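Local coordinates for protein hexameric cytochrome (PDB 2OYY) that binds heme b with a tyrosine as axial ligand of the iron and assembles as an all-helical hexamer, its physiological role being unknown, at residues A[5-9]-A[20-24]; A[17-21]-A[64-68]. One frame throughout, in Å; residues are numbered along the deposited sequence.

Overall arrangement
From the N terminus the chain runs as a loop, and contact 1 brings 5-9 of this loop back onto 20-24 of helix 14-32, closing a short excursion of ten residues. Contact 2 closes a far longer one: 17-21, on the same helix, meets 64-68 of helix 50-70, with helix 36-46 on the path between. The two closures overlap along the chain, since contact 2 begins before contact 1 ends, and they share L20 and A21. Their centres lie about 8 Å apart, and L9 of contact 1 packs on I67 of contact 2. Together they tie the N-terminal loop, the first helix and the last helix, and both reach a second subunit.

Contact 1: A[5-9]-A[20-24]; sequences WLPTL and LAVKL. With HEM (protoporphyrin IX containing Fe), chain J.
Hydrophobic packing of an N-terminal loop on a helix joins W5, L6 and L9 to L20 and L24 of helix 14-32, partly buried beside a subunit interface. L24 meets all three of the loop residues. L6 CG stands anti to the backbone N (chi1 -157°), which carries both methyls to the helix: CD1 lies 3.8 Å from L20 CD1 and 3.6 Å from L24 CD2, while L6 CD2 meets L24 CD2 at 3.4 Å. The L6 and L24 side chains cross at about a right angle. The same L24 CD2 comes to the edge of the indole of W5, near the ring plane, 4.1 Å from CZ3. L6 CB rests on one face of that indole, offset toward its rim. Farther along the loop, L20 CD2 reaches backbone, 3.8 Å from L9 CA, and L9 CD2 approaches L24 CD1 at 4.2 Å. The polar side is slight: K23, fully extended, holds its NZ 3.4 Å from W5 O in a weak hydrogen bond at the exposed margin. In a second subunit, F18 makes an edge-to-face pair with the W5 ring and Q15 OE1 is hydrogen-bonded to L6 N, so the loop serves the interface as well as its own helix. V22, on another side of the helix, turns CG1 to the heme, 3.5 Å from its CMA methyl. The arrangement is that of an N-terminal arm folded back along the first helix of an all-helical heme protein, with leucines one turn apart packing on the arm and a pocket valine facing the porphyrin.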
ATOM      1  N   TRP A   5     -14.185   6.958  21.617  1.00  9.84           N
ATOM      2  CA  TRP A   5     -13.541   5.657  21.361  1.00  9.50           C
ATOM      3  C   TRP A   5     -12.038   5.765  21.024  1.00  8.89           C
ATOM      4  O   TRP A   5     -11.262   4.858  21.364  1.00  9.18           O
ATOM      5  CB  TRP A   5     -14.264   4.904  20.228  1.00  9.70           C
ATOM      6  CG  TRP A   5     -14.355   5.718  18.963  1.00  9.80           C
ATOM      7  CD1 TRP A   5     -15.321   6.631  18.640  1.00 10.06           C
ATOM      8  CD2 TRP A   5     -13.426   5.718  17.875  1.00 10.61           C
ATOM      9  NE1 TRP A   5     -15.058   7.198  17.411  1.00 10.79           N
ATOM     10  CE2 TRP A   5     -13.901   6.651  16.917  1.00 10.81           C
ATOM     11  CE3 TRP A   5     -12.241   5.017  17.609  1.00 11.11           C
ATOM     12  CZ2 TRP A   5     -13.225   6.904  15.718  1.00 10.25           C
ATOM     13  CZ3 TRP A   5     -11.570   5.264  16.396  1.00 10.38           C
ATOM     14  CH2 TRP A   5     -12.065   6.203  15.476  1.00  9.97           C
ATOM     15  N   LEU A   6     -11.622   6.837  20.346  1.00  7.60           N
ATOM     16  CA  LEU A   6     -10.189   7.001  20.053  1.00  6.59           C
ATOM     17  C   LEU A   6      -9.537   8.210  20.732  1.00  6.31           C
ATOM     18  O   LEU A   6      -9.333   9.246  20.079  1.00  6.12           O
ATOM     19  CB  LEU A   6      -9.905   7.006  18.552  1.00  5.79           C
ATOM     20  CG  LEU A   6      -8.469   6.614  18.183  1.00  5.16           C
ATOM     21  CD1 LEU A   6      -8.095   5.217  18.700  1.00  4.12           C
ATOM     22  CD2 LEU A   6      -8.234   6.703  16.693  1.00  3.74           C
ATOM     23  N   PRO A   7      -9.202   8.074  22.037  1.00  6.18           N
ATOM     24  CA  PRO A   7      -8.638   9.182  22.820  1.00  5.98           C
ATOM     25  C   PRO A   7      -7.235   9.562  22.363  1.00  5.86           C
ATOM     26  O   PRO A   7      -6.948  10.750  22.175  1.00  5.38           O
ATOM     27  CB  PRO A   7      -8.608   8.631  24.256  1.00  5.99           C
ATOM     28  CG  PRO A   7      -8.601   7.161  24.113  1.00  6.20           C
ATOM     29  CD  PRO A   7      -9.359   6.852  22.852  1.00  6.20           C
ATOM     30  N   THR A   8      -6.377   8.553  22.191  1.00  5.93           N
ATOM     31  CA  THR A   8      -4.989   8.757  21.777  1.00  5.92           C
ATOM     32  C   THR A   8      -4.418   7.577  21.020  1.00  5.80           C
ATOM     33  O   THR A   8      -4.989   6.484  20.992  1.00  6.13           O
ATOM     34  CB  THR A   8      -4.037   8.979  22.975  1.00  6.06           C
ATOM     35  OG1 THR A   8      -4.188   7.900  23.903  1.00  6.21           O
ATOM     36  CG2 THR A   8      -4.280  10.334  23.664  1.00  6.90           C
ATOM     37  N   LEU A   9      -3.258   7.825  20.424  1.00  5.56           N
ATOM     38  CA  LEU A   9      -2.492   6.829  19.715  1.00  4.62           C
ATOM     39  C   LEU A   9      -1.329   6.438  20.585  1.00  4.15           C
ATOM     40  O   LEU A   9      -0.594   5.500  20.275  1.00  4.35           O
ATOM     41  CB  LEU A   9      -1.935   7.412  18.426  1.00  4.61           C
ATOM     42  CG  LEU A   9      -2.846   7.940  17.335  1.00  4.15           C
ATOM     43  CD1 LEU A   9      -1.939   8.520  16.237  1.00  3.44           C
ATOM     44  CD2 LEU A   9      -3.745   6.822  16.807  1.00  3.79           C
ATOM     45  N   LEU A  20      -3.973  -1.825  19.234  1.00  2.00           N
ATOM     46  CA  LEU A  20      -4.628  -0.586  18.856  1.00  2.00           C
ATOM     47  C   LEU A  20      -4.745  -0.546  17.343  1.00  2.00           C
ATOM     48  O   LEU A  20      -5.720  -0.026  16.818  1.00  2.00           O
ATOM     49  CB  LEU A  20      -3.885   0.648  19.406  1.00  2.00           C
ATOM     50  CG  LEU A  20      -4.465   2.024  19.036  1.00  2.00           C
ATOM     51  CD1 LEU A  20      -5.923   2.122  19.391  1.00  2.00           C
ATOM     52  CD2 LEU A  20      -3.692   3.189  19.651  1.00  2.00           C
ATOM     53  N   ALA A  21      -3.751  -1.110  16.656  1.00  2.00           N
ATOM     54  CA  ALA A  21      -3.724  -1.166  15.187  1.00  2.00           C
ATOM     55  C   ALA A  21      -4.816  -2.075  14.632  1.00  2.00           C
ATOM     56  O   ALA A  21      -5.461  -1.734  13.635  1.00  2.00           O
ATOM     57  CB  ALA A  21      -2.369  -1.619  14.686  1.00  2.00           C
ATOM     58  N   VAL A  22      -5.013  -3.227  15.287  1.00  2.00           N
ATOM     59  CA  VAL A  22      -6.092  -4.156  14.926  1.00  2.00           C
ATOM     60  C   VAL A  22      -7.415  -3.445  15.182  1.00  2.03           C
ATOM     61  O   VAL A  22      -8.391  -3.592  14.414  1.00  2.12           O
ATOM     62  CB  VAL A  22      -6.036  -5.492  15.741  1.00  2.02           C
ATOM     63  CG1 VAL A  22      -7.177  -6.431  15.331  1.00  2.00           C
ATOM     64  CG2 VAL A  22      -4.692  -6.200  15.563  1.00  2.00           C
ATOM     65  N   LYS A  23      -7.444  -2.657  16.254  1.00  2.00           N
ATOM     66  CA  LYS A  23      -8.665  -1.938  16.611  1.00  2.00           C
ATOM     67  C   LYS A  23      -8.998  -0.930  15.543  1.00  2.00           C
ATOM     68  O   LYS A  23     -10.111  -0.920  15.037  1.00  2.00           O
ATOM     69  CB  LYS A  23      -8.549  -1.241  17.969  1.00  2.00           C
ATOM     70  CG  LYS A  23      -9.777  -0.426  18.345  1.00  2.21           C
ATOM     71  CD  LYS A  23      -9.681   0.071  19.765  1.00  4.32           C
ATOM     72  CE  LYS A  23     -10.842   0.998  20.118  1.00  5.07           C
ATOM     73  NZ  LYS A  23     -10.680   1.545  21.510  1.00  5.26           N
ATOM     74  N   LEU A  24      -8.026  -0.092  15.195  1.00  2.00           N
ATOM     75  CA  LEU A  24      -8.223   0.931  14.178  1.00  2.00           C
ATOM     76  C   LEU A  24      -8.714   0.379  12.841  1.00  2.00           C
ATOM     77  O   LEU A  24      -9.439   1.057  12.106  1.00  2.00           O
ATOM     78  CB  LEU A  24      -6.948   1.744  13.986  1.00  2.00           C
ATOM     79  CG  LEU A  24      -6.672   2.792  15.068  1.00  2.00           C
ATOM     80  CD1 LEU A  24      -5.601   3.761  14.601  1.00  2.00           C
ATOM     81  CD2 LEU A  24      -7.933   3.561  15.459  1.00  2.00           C
TER
HETATM   82  CHA HEM J 201     -13.498 -10.628  14.913  1.00  2.00           C
HETATM   83  CHB HEM J 201      -9.710  -8.283  13.142  1.00  2.00           C
HETATM   84  CHC HEM J 201     -12.312  -6.971   9.296  1.00  2.00           C
HETATM   85  CHD HEM J 201     -16.280  -8.882  11.309  1.00  2.00           C
HETATM   86  C1A HEM J 201     -12.235 -10.129  14.772  1.00  2.00           C
HETATM   87  C2A HEM J 201     -11.135 -10.335  15.696  1.00  2.00           C
HETATM   88  C3A HEM J 201     -10.076  -9.683  15.204  1.00  2.00           C
HETATM   89  C4A HEM J 201     -10.490  -9.050  13.962  1.00  2.00           C
HETATM   90  CMA HEM J 201      -8.659  -9.600  15.817  1.00  2.00           C
HETATM   91  CAA HEM J 201     -11.211 -11.174  16.997  1.00  2.00           C
HETATM   92  CBA HEM J 201     -11.176 -12.675  16.661  1.00  2.81           C
HETATM   93  CGA HEM J 201     -11.268 -13.516  17.918  1.00  4.36           C
HETATM   94  O1A HEM J 201     -10.606 -13.196  18.938  1.00  5.19           O
HETATM   95  O2A HEM J 201     -12.016 -14.519  17.911  1.00  4.54           O
HETATM   96  C1B HEM J 201     -10.094  -7.711  11.952  1.00  2.00           C
HETATM   97  C2B HEM J 201      -9.254  -6.865  11.140  1.00  2.00           C
HETATM   98  C3B HEM J 201      -9.968  -6.498  10.065  1.00  2.00           C
HETATM   99  C4B HEM J 201     -11.279  -7.099  10.184  1.00  2.00           C
HETATM  100  CMB HEM J 201      -7.796  -6.480  11.491  1.00  2.00           C
HETATM  101  CAB HEM J 201      -9.494  -5.597   8.900  1.00  2.00           C
HETATM  102  CBB HEM J 201     -10.031  -4.386   8.718  1.00  2.00           C
HETATM  103  C1C HEM J 201     -13.606  -7.396   9.504  1.00  2.00           C
HETATM  104  C2C HEM J 201     -14.692  -7.240   8.569  1.00  2.00           C
HETATM  105  C3C HEM J 201     -15.795  -7.762   9.119  1.00  2.00           C
HETATM  106  C4C HEM J 201     -15.434  -8.264  10.427  1.00  2.00           C
HETATM  107  CMC HEM J 201     -14.543  -6.578   7.184  1.00  2.00           C
HETATM  108  CAC HEM J 201     -17.200  -7.861   8.502  1.00  2.00           C
HETATM  109  CBC HEM J 201     -17.929  -6.784   8.268  1.00  2.00           C
HETATM  110  C1D HEM J 201     -15.895  -9.519  12.467  1.00  2.00           C
HETATM  111  C2D HEM J 201     -16.802 -10.177  13.378  1.00  2.00           C
HETATM  112  C3D HEM J 201     -15.934 -10.701  14.485  1.00  2.00           C
HETATM  113  C4D HEM J 201     -14.588 -10.328  14.144  1.00  2.00           C
HETATM  114  CMD HEM J 201     -18.329 -10.326  13.293  1.00  2.00           C
HETATM  115  CAD HEM J 201     -16.423 -11.503  15.706  1.00  4.69           C
HETATM  116  CBD HEM J 201     -16.306 -12.957  15.250  1.00  9.48           C
HETATM  117  CGD HEM J 201     -16.745 -13.927  16.305  1.00 12.52           C
HETATM  118  O1D HEM J 201     -17.977 -13.936  16.582  1.00 14.38           O
HETATM  119  O2D HEM J 201     -15.870 -14.676  16.836  1.00 13.11           O
HETATM  120  NA  HEM J 201     -11.804  -9.346  13.723  1.00  2.00           N
HETATM  121  NB  HEM J 201     -11.325  -7.834  11.339  1.00  2.00           N
HETATM  122  NC  HEM J 201     -14.091  -8.031  10.636  1.00  2.00           N
HETATM  123  ND  HEM J 201     -14.591  -9.631  12.949  1.00  2.00           N
HETATM  124 FE   HEM J 201     -12.851  -8.870  12.074  1.00  2.00          FE

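Contact 2: A[17-21]-A[64-68]; sequences GFDLA and FQTIA
G17, F18 and A21 of helix 14-32 pack tightly against F64 and I67 of helix 50-70. With chi1 at -169° the F64 ring swings away from its own backbone N, and its edge comes up to the backbone of G17 and F18: CE1 sits 3.4 Å from F18 N, and G17 C lies in the ring plane. The absence of a side chain on G17 also lets I67 CD1 come within 3.3 Å of G17 CA, although I67 is modelled in an unusual, unstaggered conformation that makes this distance less certain. F18 meets F64 edge-to-face, with centroids 5.5 Å apart and planes at 60°, its CD1 standing over one face of F64 toward the rim. These are the first and last helices of the chain, their short segments running obliquely antiparallel, 136° between their directions, with axes 8.9 Å apart at closest approach. A21 points its CB toward helix 50-70, 3.6 Å from F64 N and 3.9 Å from F64 CB. An alanine in place of F64 is likely to cost the F18 ring its aromatic partner within the chain, leaving it W5 of a third subunit, and to open a gap beside G17. Looser is the side of the partly exposed L20, which touches helix 50-70 through I67 CD1 alone. D19 and Q65, also partly exposed, make no contact across the segments; D19 OD1 instead forms a salt bridge with K31 of the third subunit.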
ATOM      1  N   GLY A  17       0.249  -1.298  20.962  1.00  3.93           N
ATOM      2  CA  GLY A  17       0.127  -0.569  19.706  1.00  2.49           C
ATOM      3  C   GLY A  17      -0.452  -1.438  18.601  1.00  2.32           C
ATOM      4  O   GLY A  17      -1.310  -1.000  17.839  1.00  2.13           O
ATOM      5  N   PHE A  18       0.010  -2.683  18.527  1.00  2.00           N
ATOM      6  CA  PHE A  18      -0.510  -3.641  17.564  1.00  2.00           C
ATOM      7  C   PHE A  18      -1.998  -3.946  17.792  1.00  2.00           C
ATOM      8  O   PHE A  18      -2.770  -4.075  16.825  1.00  2.00           O
ATOM      9  CB  PHE A  18       0.319  -4.935  17.596  1.00  2.00           C
ATOM     10  CG  PHE A  18       0.125  -5.787  16.402  1.00  2.00           C
ATOM     11  CD1 PHE A  18       0.916  -5.612  15.290  1.00  2.00           C
ATOM     12  CD2 PHE A  18      -0.882  -6.733  16.369  1.00  2.00           C
ATOM     13  CE1 PHE A  18       0.712  -6.381  14.146  1.00  2.23           C
ATOM     14  CE2 PHE A  18      -1.105  -7.499  15.235  1.00  2.00           C
ATOM     15  CZ  PHE A  18      -0.305  -7.326  14.117  1.00  2.00           C
ATOM     16  N   ASP A  19      -2.405  -4.056  19.058  1.00  2.00           N
ATOM     17  CA  ASP A  19      -3.828  -4.238  19.386  1.00  2.00           C
ATOM     18  C   ASP A  19      -4.610  -2.978  19.074  1.00  2.00           C
ATOM     19  O   ASP A  19      -5.775  -3.042  18.701  1.00  2.00           O
ATOM     20  CB  ASP A  19      -4.030  -4.597  20.853  1.00  2.00           C
ATOM     21  CG  ASP A  19      -3.332  -5.879  21.239  1.00  2.00           C
ATOM     22  OD1 ASP A  19      -3.605  -6.928  20.612  1.00  2.00           O
ATOM     23  OD2 ASP A  19      -2.505  -5.817  22.181  1.00  3.52           O
ATOM     24  N   LEU A  20      -3.973  -1.825  19.234  1.00  2.00           N
ATOM     25  CA  LEU A  20      -4.628  -0.586  18.856  1.00  2.00           C
ATOM     26  C   LEU A  20      -4.745  -0.546  17.343  1.00  2.00           C
ATOM     27  O   LEU A  20      -5.720  -0.026  16.818  1.00  2.00           O
ATOM     28  CB  LEU A  20      -3.885   0.648  19.406  1.00  2.00           C
ATOM     29  CG  LEU A  20      -4.465   2.024  19.036  1.00  2.00           C
ATOM     30  CD1 LEU A  20      -5.923   2.122  19.391  1.00  2.00           C
ATOM     31  CD2 LEU A  20      -3.692   3.189  19.651  1.00  2.00           C
ATOM     32  N   ALA A  21      -3.751  -1.110  16.656  1.00  2.00           N
ATOM     33  CA  ALA A  21      -3.724  -1.166  15.187  1.00  2.00           C
ATOM     34  C   ALA A  21      -4.816  -2.075  14.632  1.00  2.00           C
ATOM     35  O   ALA A  21      -5.461  -1.734  13.635  1.00  2.00           O
ATOM     36  CB  ALA A  21      -2.369  -1.619  14.686  1.00  2.00           C
ATOM     37  N   PHE A  64      -0.328  -0.041  12.185  1.00  2.00           N
ATOM     38  CA  PHE A  64       0.792  -0.194  13.093  1.00  2.00           C
ATOM     39  C   PHE A  64       1.952   0.737  12.755  1.00  2.00           C
ATOM     40  O   PHE A  64       2.714   1.132  13.628  1.00  2.00           O
ATOM     41  CB  PHE A  64       1.268  -1.634  13.171  1.00  2.00           C
ATOM     42  CG  PHE A  64       2.225  -1.876  14.274  1.00  2.00           C
ATOM     43  CD1 PHE A  64       1.832  -1.714  15.597  1.00  2.00           C
ATOM     44  CD2 PHE A  64       3.522  -2.241  14.005  1.00  2.00           C
ATOM     45  CE1 PHE A  64       2.729  -1.934  16.645  1.00  2.00           C
ATOM     46  CE2 PHE A  64       4.435  -2.459  15.052  1.00  2.00           C
ATOM     47  CZ  PHE A  64       4.031  -2.306  16.367  1.00  2.00           C
ATOM     48  N   GLN A  65       2.067   1.105  11.495  1.00  2.00           N
ATOM     49  CA  GLN A  65       3.115   2.016  11.061  1.00  2.00           C
ATOM     50  C   GLN A  65       2.838   3.403  11.618  1.00  2.02           C
ATOM     51  O   GLN A  65       3.758   4.094  12.081  1.00  2.00           O
ATOM     52  CB  GLN A  65       3.179   2.026   9.537  1.00  2.00           C
ATOM     53  CG  GLN A  65       4.410   2.642   8.895  1.00  2.01           C
ATOM     54  CD  GLN A  65       4.517   2.195   7.444  1.00  3.17           C
ATOM     55  OE1 GLN A  65       5.117   1.148   7.162  1.00  4.60           O
ATOM     56  NE2 GLN A  65       3.886   2.946   6.521  1.00  2.00           N
ATOM     57  N   THR A  66       1.557   3.781  11.606  1.00  2.40           N
ATOM     58  CA  THR A  66       1.112   5.080  12.100  1.00  2.73           C
ATOM     59  C   THR A  66       1.236   5.192  13.610  1.00  2.96           C
ATOM     60  O   THR A  66       1.659   6.228  14.117  1.00  3.60           O
ATOM     61  CB  THR A  66      -0.357   5.364  11.693  1.00  3.03           C
ATOM     62  OG1 THR A  66      -0.536   5.059  10.302  1.00  3.52           O
ATOM     63  CG2 THR A  66      -0.744   6.834  11.975  1.00  2.00           C
ATOM     64  N   ILE A  67       0.863   4.138  14.334  1.00  3.00           N
ATOM     65  CA  ILE A  67       0.951   4.181  15.795  1.00  3.08           C
ATOM     66  C   ILE A  67       2.361   3.936  16.374  1.00  2.97           C
ATOM     67  O   ILE A  67       2.677   4.380  17.478  1.00  3.02           O
ATOM     68  CB  ILE A  67      -0.144   3.333  16.501  1.00  2.79           C
ATOM     69  CG1 ILE A  67       0.471   2.522  17.624  1.00  2.59           C
ATOM     70  CG2 ILE A  67      -0.828   2.411  15.535  1.00  4.22           C
ATOM     71  CD1 ILE A  67      -0.335   2.539  18.831  1.00  4.37           C
ATOM     72  N   ALA A  68       3.201   3.226  15.641  1.00  3.01           N
ATOM     73  CA  ALA A  68       4.573   3.060  16.066  1.00  3.21           C
ATOM     74  C   ALA A  68       5.235   4.427  16.053  1.00  3.51           C
ATOM     75  O   ALA A  68       5.910   4.811  17.018  1.00  3.71           O
ATOM     76  CB  ALA A  68       5.305   2.091  15.145  1.00  3.40           C
TER